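Local coordinates for glutamine amidotransferase type-2 domain-containing protein (Pseudomonas aeruginosa PAO1, PDB 1TE5) that probably transfers the amide nitrogen of glutamine to an acceptor as a class-II glutamine amidotransferase, although its acceptor substrate and exact function are unknown, at residues A9-I15 with I69-V74; F19-M23 with A54-S58; P93-E97 with E130-C134; Q110-Q115 with Y164-F170; K187-R193 with V220-T226. All blocks are in the same frame, centred on the assembly; numbering follows the deposited sequence.

Contact 1 (A9-I15 with I69-V74); sequences ANVPTDI and IKSETV
K70 drapes its side chain over the backbone of P12-D14, and its course can be followed atom by atom. CB lies beside the T13 carbonyl and D14. With CG anti to the backbone N (chi1 -165°), the chain is carried over the P12-T13 peptide of the facing segment, and K70 CG comes within 3.2 Å of P12 O. CD stays over the same carbonyl and close to P12 CB. The last two torsions then bend the chain, bringing K70 CE to 3.6 Å from D14 OD1 and the ammonium to the carboxylate. K70 NZ lies 2.9 Å from D14 OD1 and K70 NZ 3.0 Å from D14 OD2, a forked salt bridge whose individual hydrogen bonds are weak; OD2 also has a weak bond to H212. Beneath this outlying pair the backbones join as an antiparallel hydrogen-bonded pair, T13 N to S71 O at 3.0 Å and S71 N to T13 O at 3.1 Å. Further along, A9 N donates to E72 O at 2.8 Å, meeting a lone pair in the carbonyl plane. On the buried side I15 CD1 and V74 CG2 meet tip to tip at 3.4 Å, tighter than usual. Both chains turn a corner here, at 10-11 and at 72, and so pass between two sheets: strand 70-71 edges strand 12-19, next to 207-211, whereas strand 73-80 runs between strands 4-9 and 35-42, with V74 packed on M7 and F40.

Contact 2 (F19-M23 with A54-S58); sequences FTGLM and ASVDS
L22 and D57 lie alongside each other and run in opposing senses, each side chain heading for the other's loop. D57 reaches the backbone of the 19-23 loop with its carboxylate, while L22 passes alongside it toward the backbone of 55-56. L22 N donates to D57 OD1 at 3.2 Å with an N-H...O angle of 160°, arriving on the syn side of the oxygen and 19° out of the carboxylate plane. D57 OD1 also lies 3.6 Å from L22 CG and 3.6 Å from G21 CA, so it rests against the backbone and branch of G21-L22. The two loops follow strands 12-19 and 45-51 in the class-II amidotransferase fold, the second leading into helix 59-66, and they meet at the protein surface. The other carboxylate oxygen, OD2, forms a salt bridge with R33, which also bonds weakly to T20 O; the arginine therefore links both loops, and its charge probably helps to keep D57 ionised. L22 sets CG anti to its carbonyl carbon (chi1 -55°), which swings the branch over the facing loop. L22 CD1 settles 3.6 Å from V56 C and 3.9 Å from S55 O, while T29 and R33 also touch this leucine.

Contact 3 (P93-E97 with E130-C134); sequences PFIRE and EAAFC
F94 and F133 pack strand 94-98, within this chain the outermost strand of the six-stranded sheet, against helix 128-143 of the outer layer, as in the alpha-beta-beta-alpha sandwich of Ntn hydrolases. Helix and strand segments run nearly parallel, 21° apart with their axes 9.7 Å from each other. The dense part lies round F94. E130 CB sits over the centre of its ring, and with CG anti to the backbone N (chi1 -175°) the extended glutamate continues across the same ring until the carboxylate lies stacked on it, the two planes 16° apart. F133 packs beside it, with F133 CD1 3.6 Å from F94 CB and F133 CE1 3.3 Å from F94 O. Toward R96 carbon packing gives way to sparser, polar contacts, on a side that faces the second subunit rather than solvent; E97 of that subunit forms a long, weak ion pair with R96. R96 NH1 binds E130 OE2 at 2.9 Å, a salt bridge in which guanidinium and carboxylate stand almost perpendicular, and R96 NH2 lies 3.4 Å from C134 SG. V124 N and G125 N also hold the carboxylate, one on each oxygen. The bent arginine is steadied from its own strand: R96 NE donates to I95 O at 3.2 Å, from above the carbonyl plane.

Contact 4 (Q110-Q115 with Y164-F170); sequences QLADFQ and YRKKGVF
A single beta bridge, L111 with G168, ties the loop that follows strand 101-108 to the turn leaving helix 150-165. A112 N donates to K167 O at 2.7 Å and almost straight, with an N-H...O angle of 174°. The companion bond, V169 N to Q110 O, is weak. Since G168 has no side chain, Q110 O can settle 3.2 Å from G168 CA, where a CA-H...O contact supplements the bridge. L111 turns one branch inward: L111 CD2 touches Y164 O at 3.4 Å and rests near V169 O and the F170 ring. Beyond the bridge, F114 extends with CG anti to the backbone N (chi1 -169°) and presents its ring edge to the face of Y164, an offset edge-to-face pair with centroids 5.2 Å apart and planes 87° apart. F114 CE2 comes within 3.4 Å of Y164 CD1, while L111 CD1 lies over one face of the F114 ring. The Y164 hydroxyl bonds to D135, and F114 and F170 both pack on A132 of helix 128-143. K167 stretches along the outer side, K167 CD at the in-plane edge of F114 and 3.5 Å from D113 O. That carbonyl is buried without a hydrogen-bonding partner; K167 NZ, 3.6 Å from D113 O, may ease the cost. The contact thus rests mainly on the straight A112-K167 bond and ring packing.

Contact 5 (K187-R193 with V220-T226); sequences KLAYITR and VVTVIAT
T192 and T222 both place OG1 anti to their own carbonyl carbon (chi1 -49° and -67°), which turns the two hydroxyls toward each other across a non-hydrogen-bonded pair of antiparallel strands. T192 OG1 and T222 OG1 lie 3.1 Å apart, close enough for a hydrogen bond, though the proton may serve another acceptor; T222 OG1 also bonds to G249 O. The T192 methyl, CG2, reaches V220 CG1 at 3.6 Å. On the reverse face R193 bends at chi3 (62°) so that its guanidinium edge meets V221 CG2, with R193 NH2 3.6 Å away; the same group makes a cation-pi contact with F197. Regular backbone bonds join the pairs A189-A225, I191-V223 and R193-V221, two to each pair. At the far end L188 CD1 tucks in 3.3 Å from A225 O. There one water bridges K187 O and T226 OG1, which also bonds to L4 N. Strand 220-225 lies between 188-194 and 4-9 in the seven-stranded sheet, and 236-238 flanks 188-194 beyond. The face with Y190, T192, T222 and I224 packs on W246 of strand 243-247, with I224 also on strand 180-183, so these residues meet the sheet stacked opposite.

In the fold
Contacts 3 and 5 are largely buried, contacts 1 and 4 partly so, and contact 2 lies at the surface. Contacts 1 and 5 reach the same seven-stranded sheet and touch where N10 bonds V220. Contact 5 is mainly regular strand pairing, whereas contact 1 turns a corner between sheets and adds a salt bridge at its rim. Contacts 3 and 4 meet through A132 and F114 and cross along the chain: contact 3 packs helix 128-143 on strand 94-98, and contact 4 ties the loop after strand 101-108 to the end of helix 150-165. Both rely on aromatic rings, but the ion pair of contact 3 is buried near the second subunit. Contact 2, nested within the loop closed by contact 1, uses one carboxylate and a leucine.

Contact 1 (A9-I15 with I69-V74)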
# COMPACT_ATOMS: atom_id res chain seq x y z
N ALA A 9 -9.00 17.36 5.98
CA ALA A 9 -10.28 17.66 6.63
C ALA A 9 -10.17 17.46 8.14
O ALA A 9 -9.21 16.84 8.62
CB ALA A 9 -11.36 16.78 6.06
N ASN A 10 -11.14 17.98 8.88
CA ASN A 10 -11.14 17.82 10.34
C ASN A 10 -12.09 16.75 10.87
O ASN A 10 -12.25 16.59 12.08
CB ASN A 10 -11.31 19.17 11.06
CG ASN A 10 -12.65 19.81 10.82
OD1 ASN A 10 -13.54 19.24 10.19
ND2 ASN A 10 -12.83 21.01 11.36
N VAL A 11 -12.68 16.00 9.94
CA VAL A 11 -13.59 14.90 10.23
C VAL A 11 -13.43 13.95 9.05
O VAL A 11 -13.03 14.38 7.97
CB VAL A 11 -15.07 15.35 10.26
CG1 VAL A 11 -15.37 16.07 11.55
CG2 VAL A 11 -15.39 16.23 9.07
N PRO A 12 -13.65 12.64 9.26
CA PRO A 12 -13.51 11.73 8.11
C PRO A 12 -14.62 12.01 7.07
O PRO A 12 -15.79 11.76 7.33
CB PRO A 12 -13.69 10.35 8.77
CG PRO A 12 -13.18 10.58 10.17
CD PRO A 12 -13.81 11.89 10.51
N THR A 13 -14.24 12.54 5.91
CA THR A 13 -15.23 12.88 4.88
C THR A 13 -15.21 11.99 3.64
O THR A 13 -14.18 11.42 3.27
CB THR A 13 -15.17 14.39 4.44
OG1 THR A 13 -14.32 14.55 3.30
CG2 THR A 13 -14.65 15.27 5.56
N ASP A 14 -16.39 11.85 3.03
CA ASP A 14 -16.57 11.05 1.82
C ASP A 14 -15.96 11.69 0.58
O ASP A 14 -16.03 12.91 0.41
CB ASP A 14 -18.06 10.82 1.57
CG ASP A 14 -18.69 9.91 2.59
OD1 ASP A 14 -18.19 8.78 2.78
OD2 ASP A 14 -19.70 10.33 3.20
N ILE A 15 -15.39 10.85 -0.27
CA ILE A 15 -14.78 11.27 -1.54
C ILE A 15 -15.03 10.16 -2.56
O ILE A 15 -14.44 9.08 -2.46
CB ILE A 15 -13.26 11.47 -1.43
CG1 ILE A 15 -12.91 12.40 -0.28
CG2 ILE A 15 -12.71 12.06 -2.71
CD1 ILE A 15 -11.44 12.70 -0.20
N ILE A 69 -14.85 5.40 0.44
CA ILE A 69 -13.75 6.14 1.03
C ILE A 69 -14.23 7.23 1.99
O ILE A 69 -15.22 7.93 1.72
CB ILE A 69 -12.87 6.80 -0.06
CG1 ILE A 69 -12.34 5.74 -1.03
CG2 ILE A 69 -11.73 7.58 0.57
CD1 ILE A 69 -11.47 6.31 -2.14
N LYS A 70 -13.53 7.38 3.11
CA LYS A 70 -13.88 8.38 4.11
C LYS A 70 -12.64 8.65 4.98
O LYS A 70 -12.34 7.89 5.90
CB LYS A 70 -15.03 7.88 4.97
CG LYS A 70 -15.71 8.96 5.79
CD LYS A 70 -16.66 8.37 6.83
CE LYS A 70 -17.89 7.73 6.20
NZ LYS A 70 -18.84 8.73 5.63
N SER A 71 -11.93 9.73 4.67
CA SER A 71 -10.72 10.09 5.41
C SER A 71 -10.51 11.59 5.62
O SER A 71 -11.30 12.42 5.15
CB SER A 71 -9.49 9.50 4.74
OG SER A 71 -9.44 9.82 3.37
N GLU A 72 -9.47 11.91 6.39
CA GLU A 72 -9.11 13.30 6.68
C GLU A 72 -7.94 13.74 5.82
O GLU A 72 -7.73 14.94 5.65
CB GLU A 72 -8.73 13.46 8.15
CG GLU A 72 -9.84 13.09 9.11
CD GLU A 72 -9.50 13.45 10.56
OE1 GLU A 72 -10.38 14.01 11.24
OE2 GLU A 72 -8.38 13.17 11.01
N THR A 73 -7.21 12.78 5.26
CA THR A 73 -6.04 13.08 4.44
C THR A 73 -5.98 12.23 3.17
O THR A 73 -5.88 11.00 3.23
CB THR A 73 -4.72 12.87 5.23
OG1 THR A 73 -4.82 13.54 6.50
CG2 THR A 73 -3.53 13.43 4.46
N VAL A 74 -5.99 12.90 2.03
CA VAL A 74 -5.94 12.24 0.74
C VAL A 74 -4.88 12.87 -0.14
O VAL A 74 -4.81 14.09 -0.24
CB VAL A 74 -7.30 12.37 0.02
CG1 VAL A 74 -7.22 11.76 -1.38
CG2 VAL A 74 -8.39 11.70 0.84

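Contact 2 (F19-M23 with A54-S58)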
# COMPACT_ATOMS: atom_id res chain seq x y z
N PHE A 19 -13.98 7.28 -12.33
CA PHE A 19 -13.19 7.36 -13.56
C PHE A 19 -14.15 7.07 -14.71
O PHE A 19 -14.87 6.06 -14.68
CB PHE A 19 -12.07 6.32 -13.56
CG PHE A 19 -10.88 6.72 -12.76
CD1 PHE A 19 -9.82 7.40 -13.35
CD2 PHE A 19 -10.82 6.44 -11.39
CE1 PHE A 19 -8.71 7.79 -12.61
CE2 PHE A 19 -9.71 6.82 -10.63
CZ PHE A 19 -8.65 7.50 -11.24
N THR A 20 -14.27 8.01 -15.64
CA THR A 20 -15.14 7.77 -16.79
C THR A 20 -14.48 6.61 -17.54
O THR A 20 -13.26 6.63 -17.76
CB THR A 20 -15.23 9.02 -17.73
OG1 THR A 20 -15.89 10.10 -17.07
CG2 THR A 20 -16.02 8.67 -19.01
N GLY A 21 -15.26 5.58 -17.84
CA GLY A 21 -14.73 4.44 -18.56
C GLY A 21 -14.10 4.88 -19.88
O GLY A 21 -14.48 5.92 -20.43
N LEU A 22 -13.12 4.13 -20.35
CA LEU A 22 -12.43 4.43 -21.60
C LEU A 22 -13.40 4.67 -22.77
O LEU A 22 -14.50 4.09 -22.81
CB LEU A 22 -11.49 3.28 -21.96
CG LEU A 22 -10.48 2.86 -20.90
CD1 LEU A 22 -9.87 1.54 -21.28
CD2 LEU A 22 -9.42 3.94 -20.78
N MET A 23 -13.00 5.50 -23.72
CA MET A 23 -13.81 5.79 -24.90
C MET A 23 -12.99 6.38 -26.03
O MET A 23 -11.92 6.95 -25.81
CB MET A 23 -14.98 6.73 -24.56
CG MET A 23 -14.58 8.16 -24.19
SD MET A 23 -16.02 9.26 -24.01
CE MET A 23 -15.84 10.31 -25.46
N ALA A 54 -2.56 2.16 -18.78
CA ALA A 54 -3.50 1.07 -19.04
C ALA A 54 -4.35 1.16 -20.31
O ALA A 54 -4.88 2.21 -20.64
CB ALA A 54 -4.36 0.78 -17.81
N SER A 55 -4.47 0.04 -21.03
CA SER A 55 -5.26 -0.00 -22.27
C SER A 55 -6.60 -0.64 -22.05
O SER A 55 -7.36 -0.89 -22.98
CB SER A 55 -4.48 -0.53 -23.46
OG SER A 55 -3.35 0.24 -23.85
N VAL A 56 -6.86 -0.92 -20.75
CA VAL A 56 -8.10 -1.55 -20.34
C VAL A 56 -8.57 -0.90 -19.03
O VAL A 56 -7.83 -0.13 -18.41
CB VAL A 56 -7.73 -3.05 -20.10
CG1 VAL A 56 -8.54 -3.67 -18.98
CG2 VAL A 56 -7.92 -3.84 -21.38
N ASP A 57 -9.84 -1.12 -18.67
CA ASP A 57 -10.36 -0.60 -17.40
C ASP A 57 -9.99 -1.66 -16.36
O ASP A 57 -10.69 -2.66 -16.21
CB ASP A 57 -11.89 -0.41 -17.47
CG ASP A 57 -12.29 1.03 -17.76
OD1 ASP A 57 -12.95 1.28 -18.80
OD2 ASP A 57 -11.96 1.92 -16.95
N SER A 58 -8.86 -1.46 -15.69
CA SER A 58 -8.36 -2.41 -14.70
C SER A 58 -9.20 -2.62 -13.43
O SER A 58 -10.16 -1.90 -13.18
CB SER A 58 -6.92 -2.06 -14.32
OG SER A 58 -6.84 -0.78 -13.72

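Contact 3 (P93-E97 with E130-C134)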
# COMPACT_ATOMS: atom_id res chain seq x y z
N PRO A 93 1.12 7.83 -5.89
CA PRO A 93 2.09 8.38 -4.95
C PRO A 93 2.98 7.29 -4.32
O PRO A 93 2.75 6.11 -4.55
CB PRO A 93 1.20 9.06 -3.91
CG PRO A 93 -0.02 8.22 -3.91
CD PRO A 93 -0.26 7.96 -5.37
N PHE A 94 3.99 7.70 -3.55
CA PHE A 94 4.91 6.76 -2.91
C PHE A 94 4.76 6.81 -1.38
O PHE A 94 4.50 7.86 -0.80
CB PHE A 94 6.35 7.06 -3.31
CG PHE A 94 6.58 7.02 -4.80
CD1 PHE A 94 6.71 8.20 -5.53
CD2 PHE A 94 6.66 5.80 -5.47
CE1 PHE A 94 6.90 8.15 -6.91
CE2 PHE A 94 6.85 5.75 -6.84
CZ PHE A 94 6.98 6.92 -7.56
N ILE A 95 4.93 5.65 -0.74
CA ILE A 95 4.81 5.54 0.71
C ILE A 95 6.08 5.00 1.36
O ILE A 95 6.77 4.15 0.78
CB ILE A 95 3.63 4.61 1.11
CG1 ILE A 95 2.35 5.04 0.40
CG2 ILE A 95 3.43 4.61 2.63
CD1 ILE A 95 1.17 4.19 0.75
N ARG A 96 6.37 5.48 2.56
CA ARG A 96 7.54 5.04 3.33
C ARG A 96 7.37 5.49 4.77
O ARG A 96 6.95 6.63 5.01
CB ARG A 96 8.82 5.61 2.72
CG ARG A 96 9.91 4.56 2.58
CD ARG A 96 10.75 4.73 1.32
NE ARG A 96 9.88 4.51 0.17
CZ ARG A 96 10.29 4.07 -1.01
NH1 ARG A 96 9.41 3.92 -1.99
NH2 ARG A 96 11.57 3.79 -1.23
N GLU A 97 7.62 4.60 5.72
CA GLU A 97 7.47 4.97 7.12
C GLU A 97 8.72 5.61 7.70
O GLU A 97 9.84 5.19 7.41
CB GLU A 97 7.01 3.79 7.99
CG GLU A 97 8.10 2.83 8.44
CD GLU A 97 8.69 3.13 9.82
OE1 GLU A 97 8.23 4.05 10.54
OE2 GLU A 97 9.64 2.43 10.18
N GLU A 130 10.53 9.64 -6.97
CA GLU A 130 10.82 8.75 -5.85
C GLU A 130 12.22 8.99 -5.29
O GLU A 130 12.45 8.80 -4.09
CB GLU A 130 10.66 7.29 -6.28
CG GLU A 130 10.81 6.31 -5.14
CD GLU A 130 10.53 4.89 -5.56
OE1 GLU A 130 10.37 4.63 -6.78
OE2 GLU A 130 10.46 4.02 -4.66
N ALA A 131 13.15 9.34 -6.16
CA ALA A 131 14.52 9.62 -5.75
C ALA A 131 14.49 10.88 -4.86
O ALA A 131 15.24 10.99 -3.89
CB ALA A 131 15.40 9.85 -6.96
N ALA A 132 13.60 11.81 -5.22
CA ALA A 132 13.42 13.05 -4.48
C ALA A 132 12.76 12.76 -3.14
O ALA A 132 13.10 13.38 -2.13
CB ALA A 132 12.58 14.03 -5.27
N PHE A 133 11.78 11.85 -3.15
CA PHE A 133 11.06 11.48 -1.93
C PHE A 133 11.99 10.88 -0.88
O PHE A 133 11.96 11.26 0.30
CB PHE A 133 9.96 10.46 -2.26
CG PHE A 133 9.11 10.06 -1.08
CD1 PHE A 133 8.50 8.81 -1.04
CD2 PHE A 133 8.90 10.94 -0.02
CE1 PHE A 133 7.69 8.44 0.04
CE2 PHE A 133 8.10 10.59 1.07
CZ PHE A 133 7.48 9.33 1.10
N CYS A 134 12.76 9.89 -1.30
CA CYS A 134 13.71 9.23 -0.42
C CYS A 134 14.74 10.20 0.11
O CYS A 134 15.02 10.20 1.30
CB CYS A 134 14.39 8.09 -1.16
SG CYS A 134 13.26 6.77 -1.60

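Contact 4 (Q110-Q115 with Y164-F170)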
# COMPACT_ATOMS: atom_id res chain seq x y z
N GLN A 110 9.26 17.95 -13.62
CA GLN A 110 10.45 17.23 -14.05
C GLN A 110 11.73 17.83 -13.48
O GLN A 110 11.88 19.05 -13.41
CB GLN A 110 10.53 17.25 -15.58
CG GLN A 110 9.27 16.77 -16.28
CD GLN A 110 9.37 16.88 -17.78
OE1 GLN A 110 10.07 17.75 -18.30
NE2 GLN A 110 8.68 16.00 -18.50
N LEU A 111 12.66 16.96 -13.09
CA LEU A 111 13.94 17.39 -12.51
C LEU A 111 15.11 17.00 -13.41
O LEU A 111 15.24 15.84 -13.80
CB LEU A 111 14.13 16.76 -11.13
CG LEU A 111 13.00 16.99 -10.13
CD1 LEU A 111 13.31 16.27 -8.83
CD2 LEU A 111 12.81 18.48 -9.88
N ALA A 112 15.94 17.98 -13.75
CA ALA A 112 17.09 17.73 -14.61
C ALA A 112 18.38 17.59 -13.81
O ALA A 112 18.59 18.32 -12.84
CB ALA A 112 17.24 18.86 -15.62
N ASP A 113 19.23 16.67 -14.23
CA ASP A 113 20.51 16.41 -13.56
C ASP A 113 20.33 16.27 -12.05
O ASP A 113 21.00 16.93 -11.26
CB ASP A 113 21.51 17.54 -13.88
CG ASP A 113 22.93 17.19 -13.47
OD1 ASP A 113 23.41 17.71 -12.43
OD2 ASP A 113 23.57 16.39 -14.20
N PHE A 114 19.39 15.41 -11.66
CA PHE A 114 19.10 15.17 -10.26
C PHE A 114 19.78 13.86 -9.87
O PHE A 114 19.43 12.80 -10.38
CB PHE A 114 17.60 15.08 -10.03
CG PHE A 114 17.20 15.09 -8.59
CD1 PHE A 114 16.51 14.02 -8.04
CD2 PHE A 114 17.54 16.16 -7.77
CE1 PHE A 114 16.16 14.01 -6.70
CE2 PHE A 114 17.20 16.16 -6.42
CZ PHE A 114 16.51 15.08 -5.88
N GLN A 115 20.72 13.94 -8.93
CA GLN A 115 21.48 12.77 -8.49
C GLN A 115 21.81 12.78 -6.99
O GLN A 115 22.98 12.80 -6.60
CB GLN A 115 22.77 12.66 -9.32
CG GLN A 115 23.36 14.01 -9.80
CD GLN A 115 23.83 14.93 -8.67
OE1 GLN A 115 25.04 15.06 -8.42
NE2 GLN A 115 22.88 15.58 -7.99
N TYR A 164 15.32 21.28 -4.88
CA TYR A 164 14.78 20.50 -5.98
C TYR A 164 14.24 21.41 -7.09
O TYR A 164 14.39 21.09 -8.27
CB TYR A 164 13.68 19.55 -5.49
CG TYR A 164 14.11 18.59 -4.40
CD1 TYR A 164 15.43 18.18 -4.27
CD2 TYR A 164 13.18 18.12 -3.47
CE1 TYR A 164 15.82 17.33 -3.24
CE2 TYR A 164 13.56 17.27 -2.44
CZ TYR A 164 14.89 16.88 -2.33
OH TYR A 164 15.28 16.09 -1.28
N ARG A 165 13.61 22.51 -6.71
CA ARG A 165 13.05 23.44 -7.70
C ARG A 165 14.14 24.16 -8.50
O ARG A 165 13.87 24.75 -9.54
CB ARG A 165 12.08 24.44 -7.03
CG ARG A 165 12.71 25.66 -6.38
CD ARG A 165 11.72 26.26 -5.38
NE ARG A 165 11.70 27.72 -5.35
CZ ARG A 165 11.04 28.47 -6.23
NH1 ARG A 165 11.06 29.79 -6.13
NH2 ARG A 165 10.36 27.90 -7.22
N LYS A 166 15.36 24.12 -7.99
CA LYS A 166 16.49 24.74 -8.67
C LYS A 166 16.89 23.86 -9.86
O LYS A 166 17.60 24.31 -10.77
CB LYS A 166 17.66 24.94 -7.68
CG LYS A 166 19.00 25.34 -8.30
CD LYS A 166 19.88 24.12 -8.57
CE LYS A 166 21.13 24.46 -9.37
NZ LYS A 166 21.89 23.22 -9.70
N LYS A 167 16.44 22.61 -9.86
CA LYS A 167 16.74 21.68 -10.95
C LYS A 167 15.54 21.34 -11.85
O LYS A 167 15.65 20.48 -12.73
CB LYS A 167 17.37 20.40 -10.41
CG LYS A 167 18.82 20.57 -9.99
CD LYS A 167 19.38 19.31 -9.34
CE LYS A 167 20.79 19.55 -8.81
NZ LYS A 167 21.28 18.43 -7.95
N GLY A 168 14.42 22.03 -11.65
CA GLY A 168 13.24 21.77 -12.45
C GLY A 168 11.94 22.09 -11.74
O GLY A 168 11.95 22.80 -10.73
N VAL A 169 10.82 21.63 -12.29
CA VAL A 169 9.51 21.86 -11.69
C VAL A 169 9.30 20.91 -10.52
O VAL A 169 9.44 19.69 -10.67
CB VAL A 169 8.36 21.61 -12.71
CG1 VAL A 169 7.00 21.78 -12.03
CG2 VAL A 169 8.48 22.55 -13.90
N PHE A 170 8.97 21.46 -9.36
CA PHE A 170 8.75 20.62 -8.19
C PHE A 170 7.49 20.96 -7.40
O PHE A 170 7.56 21.64 -6.38
CB PHE A 170 9.97 20.60 -7.28
CG PHE A 170 9.94 19.50 -6.25
CD1 PHE A 170 10.15 18.17 -6.63
CD2 PHE A 170 9.67 19.78 -4.91
CE1 PHE A 170 10.10 17.15 -5.69
CE2 PHE A 170 9.62 18.76 -3.97
CZ PHE A 170 9.84 17.44 -4.36

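Contact 5 (K187-R193 with V220-T226)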
# COMPACT_ATOMS: atom_id res chain seq x y z
N LYS A 187 2.36 25.41 -10.68
CA LYS A 187 1.01 25.80 -10.33
C LYS A 187 0.38 24.80 -9.38
O LYS A 187 0.61 23.59 -9.48
CB LYS A 187 0.14 25.97 -11.57
CG LYS A 187 0.25 24.85 -12.61
CD LYS A 187 -0.93 24.82 -13.58
CE LYS A 187 -1.20 26.16 -14.26
NZ LYS A 187 -1.92 27.16 -13.40
N LEU A 188 -0.41 25.33 -8.47
CA LEU A 188 -1.12 24.55 -7.46
C LEU A 188 -2.19 25.49 -6.93
O LEU A 188 -2.02 26.70 -6.96
CB LEU A 188 -0.15 24.14 -6.35
CG LEU A 188 -0.62 23.06 -5.38
CD1 LEU A 188 -0.79 21.74 -6.13
CD2 LEU A 188 0.40 22.92 -4.26
N ALA A 189 -3.30 24.94 -6.47
CA ALA A 189 -4.38 25.78 -5.95
C ALA A 189 -5.14 25.04 -4.86
O ALA A 189 -4.96 23.83 -4.67
CB ALA A 189 -5.32 26.15 -7.10
N TYR A 190 -6.01 25.76 -4.15
CA TYR A 190 -6.80 25.14 -3.10
C TYR A 190 -8.09 25.90 -2.80
O TYR A 190 -8.29 27.02 -3.26
CB TYR A 190 -5.97 25.02 -1.81
CG TYR A 190 -5.52 26.34 -1.21
CD1 TYR A 190 -6.34 27.04 -0.32
CD2 TYR A 190 -4.26 26.88 -1.51
CE1 TYR A 190 -5.93 28.25 0.25
CE2 TYR A 190 -3.84 28.08 -0.94
CZ TYR A 190 -4.68 28.76 -0.06
OH TYR A 190 -4.25 29.94 0.52
N ILE A 191 -8.98 25.25 -2.06
CA ILE A 191 -10.23 25.87 -1.65
C ILE A 191 -10.73 25.23 -0.36
O ILE A 191 -10.90 24.01 -0.28
CB ILE A 191 -11.32 25.80 -2.74
CG1 ILE A 191 -12.56 26.58 -2.27
CG2 ILE A 191 -11.70 24.36 -3.06
CD1 ILE A 191 -13.62 26.73 -3.33
N THR A 192 -10.95 26.06 0.66
CA THR A 192 -11.42 25.58 1.94
C THR A 192 -12.92 25.77 2.01
O THR A 192 -13.42 26.84 1.68
CB THR A 192 -10.79 26.36 3.10
OG1 THR A 192 -9.38 26.43 2.93
CG2 THR A 192 -11.10 25.68 4.43
N ARG A 193 -13.63 24.74 2.45
CA ARG A 193 -15.08 24.81 2.57
C ARG A 193 -15.44 24.64 4.03
O ARG A 193 -15.04 23.68 4.67
CB ARG A 193 -15.71 23.71 1.71
CG ARG A 193 -15.43 23.88 0.22
CD ARG A 193 -15.63 22.59 -0.57
NE ARG A 193 -17.00 22.09 -0.51
CZ ARG A 193 -17.34 20.88 -0.05
NH1 ARG A 193 -18.61 20.51 -0.05
NH2 ARG A 193 -16.41 20.05 0.41
N VAL A 220 -14.64 21.35 8.27
CA VAL A 220 -13.74 22.19 7.50
C VAL A 220 -12.99 21.20 6.61
O VAL A 220 -12.35 20.27 7.10
CB VAL A 220 -12.72 22.99 8.38
CG1 VAL A 220 -11.77 23.81 7.48
CG2 VAL A 220 -13.44 23.90 9.35
N VAL A 221 -13.16 21.34 5.30
CA VAL A 221 -12.49 20.46 4.35
C VAL A 221 -11.84 21.27 3.23
O VAL A 221 -12.49 22.10 2.60
CB VAL A 221 -13.44 19.34 3.80
CG1 VAL A 221 -14.84 19.50 4.34
CG2 VAL A 221 -13.43 19.29 2.29
N THR A 222 -10.55 21.02 3.03
CA THR A 222 -9.76 21.71 2.02
C THR A 222 -9.32 20.78 0.92
O THR A 222 -8.84 19.68 1.17
CB THR A 222 -8.52 22.34 2.64
OG1 THR A 222 -8.93 23.40 3.51
CG2 THR A 222 -7.59 22.90 1.56
N VAL A 223 -9.50 21.23 -0.32
CA VAL A 223 -9.10 20.45 -1.48
C VAL A 223 -7.95 21.20 -2.14
O VAL A 223 -7.96 22.43 -2.20
CB VAL A 223 -10.27 20.31 -2.48
CG1 VAL A 223 -9.85 19.42 -3.66
CG2 VAL A 223 -11.50 19.73 -1.77
N ILE A 224 -6.94 20.45 -2.57
CA ILE A 224 -5.76 21.02 -3.23
C ILE A 224 -5.62 20.31 -4.58
O ILE A 224 -5.73 19.09 -4.65
CB ILE A 224 -4.49 20.80 -2.38
CG1 ILE A 224 -4.72 21.32 -0.96
CG2 ILE A 224 -3.31 21.52 -3.00
CD1 ILE A 224 -3.93 20.59 0.07
N ALA A 225 -5.45 21.07 -5.65
CA ALA A 225 -5.31 20.50 -6.98
C ALA A 225 -4.27 21.30 -7.75
O ALA A 225 -3.83 22.34 -7.27
CB ALA A 225 -6.63 20.53 -7.71
N THR A 226 -3.85 20.79 -8.90
CA THR A 226 -2.86 21.49 -9.72
C THR A 226 -3.49 22.80 -10.20
O THR A 226 -2.80 23.80 -10.39
CB THR A 226 -2.41 20.63 -10.93
OG1 THR A 226 -1.49 19.62 -10.49
CG2 THR A 226 -1.74 21.48 -12.00
O HOH W 1 0.96 20.67 -9.91
O HOH W 2 -3.23 26.85 -9.97